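Local coordinates for protein peptidase M42 (Thaumarchaeota archaeon SCGC AB-539-E09, PDB 5DS0) that probably removes amino acids from the N-termini of peptides as a twelve-subunit TET aminopeptidase of the M42 family, with two metal ions in its active site, at residues A64-E69 against Q213-L218. Residues are numbered along the deposited sequence; the frame is centred on the assembly and turned at random.
Sequences AGHTDE and QEEVGL. With CO (cobalt (II) ion), chain T; CO (cobalt (II) ion), chain U.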
loop_
_atom_site.group_PDB
_atom_site.type_symbol
_atom_site.label_atom_id
_atom_site.label_comp_id
_atom_site.label_asym_id
_atom_site.label_seq_id
_atom_site.Cartn_x
_atom_site.Cartn_y
_atom_site.Cartn_z
ATOM N N ALA C 64 46.354 -7.628 18.373
ATOM C CA ALA C 64 45.284 -8.608 18.429
ATOM C C ALA C 64 44.653 -8.829 17.074
ATOM O O ALA C 64 44.383 -7.871 16.354
ATOM C CB ALA C 64 44.225 -8.161 19.414
ATOM N N GLY C 65 44.434 -10.096 16.734
ATOM C CA GLY C 65 43.640 -10.476 15.560
ATOM C C GLY C 65 42.796 -11.683 15.903
ATOM O O GLY C 65 43.316 -12.668 16.405
ATOM N N HIS C 66 41.493 -11.612 15.675
ATOM C CA HIS C 66 40.617 -12.690 16.127
ATOM C C HIS C 66 40.650 -13.871 15.171
ATOM O O HIS C 66 40.622 -13.694 13.957
ATOM C CB HIS C 66 39.177 -12.199 16.394
ATOM C CG HIS C 66 38.421 -11.767 15.175
ATOM N ND1 HIS C 66 37.668 -12.637 14.418
ATOM C CD2 HIS C 66 38.253 -10.544 14.618
ATOM C CE1 HIS C 66 37.088 -11.976 13.431
ATOM N NE2 HIS C 66 37.433 -10.704 13.525
ATOM N N THR C 67 40.715 -15.080 15.731
ATOM C CA THR C 67 40.783 -16.286 14.929
ATOM C C THR C 67 39.440 -16.952 14.748
ATOM O O THR C 67 39.334 -17.933 14.008
ATOM C CB THR C 67 41.713 -17.308 15.559
ATOM O OG1 THR C 67 41.312 -17.524 16.920
ATOM C CG2 THR C 67 43.137 -16.823 15.512
ATOM N N ASP C 68 38.414 -16.475 15.437
ATOM C CA ASP C 68 37.074 -16.997 15.175
ATOM C C ASP C 68 36.580 -16.473 13.838
ATOM O O ASP C 68 36.945 -15.377 13.410
ATOM C CB ASP C 68 36.078 -16.702 16.309
ATOM C CG ASP C 68 35.770 -15.230 16.475
ATOM O OD1 ASP C 68 36.713 -14.411 16.475
ATOM O OD2 ASP C 68 34.581 -14.892 16.652
ATOM N N GLU C 69 35.785 -17.293 13.169
ATOM C CA GLU C 69 35.162 -16.941 11.904
ATOM C C GLU C 69 33.655 -17.015 12.064
ATOM O O GLU C 69 33.122 -17.731 12.912
ATOM C CB GLU C 69 35.597 -17.905 10.794
ATOM C CG GLU C 69 35.278 -19.372 11.105
ATOM C CD GLU C 69 35.687 -20.339 10.012
ATOM O OE1 GLU C 69 35.303 -20.098 8.833
ATOM O OE2 GLU C 69 36.372 -21.336 10.340
ATOM N N GLN C 213 36.060 -15.271 19.853
ATOM C CA GLN C 213 34.720 -14.722 20.003
ATOM C C GLN C 213 34.560 -13.221 19.718
ATOM O O GLN C 213 33.755 -12.564 20.364
ATOM C CB GLN C 213 34.184 -15.064 21.408
ATOM C CG GLN C 213 33.981 -16.556 21.602
ATOM C CD GLN C 213 33.245 -16.905 22.875
ATOM O OE1 GLN C 213 32.188 -16.351 23.191
ATOM N NE2 GLN C 213 33.777 -17.863 23.592
ATOM N N GLU C 214 35.293 -12.686 18.740
ATOM C CA GLU C 214 35.063 -11.305 18.279
ATOM C C GLU C 214 33.718 -11.181 17.590
ATOM O O GLU C 214 32.984 -10.236 17.837
ATOM C CB GLU C 214 36.140 -10.854 17.293
ATOM C CG GLU C 214 36.175 -9.356 16.952
ATOM C CD GLU C 214 35.283 -8.885 15.779
ATOM O OE1 GLU C 214 34.992 -9.641 14.809
ATOM O OE2 GLU C 214 34.874 -7.703 15.804
ATOM N N GLU C 215 33.387 -12.147 16.732
ATOM C CA GLU C 215 32.239 -12.007 15.841
ATOM C C GLU C 215 30.891 -12.042 16.588
ATOM O O GLU C 215 29.866 -11.698 16.003
ATOM C CB GLU C 215 32.260 -13.058 14.709
ATOM C CG GLU C 215 33.481 -13.004 13.801
ATOM C CD GLU C 215 33.466 -11.877 12.751
ATOM O OE1 GLU C 215 32.737 -10.899 12.935
ATOM O OE2 GLU C 215 34.190 -11.964 11.722
ATOM N N VAL C 216 30.904 -12.442 17.860
ATOM C CA VAL C 216 29.684 -12.508 18.671
ATOM C C VAL C 216 29.644 -11.486 19.820
ATOM O O VAL C 216 28.752 -11.566 20.661
ATOM C CB VAL C 216 29.415 -13.935 19.263
ATOM C CG1 VAL C 216 29.186 -14.950 18.164
ATOM C CG2 VAL C 216 30.541 -14.392 20.176
ATOM N N GLY C 217 30.560 -10.520 19.856
ATOM C CA GLY C 217 30.514 -9.470 20.886
ATOM C C GLY C 217 31.832 -9.069 21.537
ATOM O O GLY C 217 31.842 -8.598 22.689
ATOM N N LEU C 218 32.941 -9.219 20.816
ATOM C CA LEU C 218 34.268 -8.769 21.280
ATOM C C LEU C 218 34.660 -9.396 22.628
ATOM O O LEU C 218 35.280 -8.753 23.476
ATOM C CB LEU C 218 34.322 -7.227 21.338
ATOM C CG LEU C 218 33.606 -6.487 20.203
ATOM C CD1 LEU C 218 33.621 -4.979 20.443
ATOM C CD2 LEU C 218 34.217 -6.844 18.853
HETATM CO CO CO T . 36.626 -9.163 12.367
HETATM CO CO CO U . 34.033 -9.832 11.194
#
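His66 and Asp68 meet Glu214 and Glu215 at the two-cobalt centre, where the His-Xaa-Asp motif of strand 60-66 and the loop beyond faces the Glu-Glu pair in the loop after strand 205-211, its parallel neighbour. The arrangement illustrates how a dinuclear peptidase positions ligands through a second shell. In the tight, buried half Glu214 CB lies over one face of the His66 imidazole, 3.5 Å from the ring centroid, in a CH-pi contact; because its chain bends at chi2 (-88°), the carboxylate folds along that face toward the metal. NE2 of His66 binds the first cobalt at 2.1 Å; Asp180 and Glu237 also bind this ion, while Glu214 OE1 of the same site makes only a long approach to it at 3.0 Å. Glu215 reaches the ring edge, its carboxylate plane 77° from the ring, and grips the second cobalt with both oxygens beside His325 and the bridging Asp180. Asp68 ties the halves together: its carbonyl O accepts from His66 ND1 at 3.0 Å, near the ring plane, while OD2 takes Glu215 N on its syn side (3.0 Å, 165°) and also meets Ser20 OG. With an alanine in place of Asp68, Glu215 N and Ser20 OG would probably lose this acceptor, leaving the loop freer to shift. Beyond Glu215 the contact thins: partly exposed Val216 packs against Ile270 of the second subunit, and Gly217 N and Leu218 N bond to Glu214 O, at 3.2 and 3.1 Å.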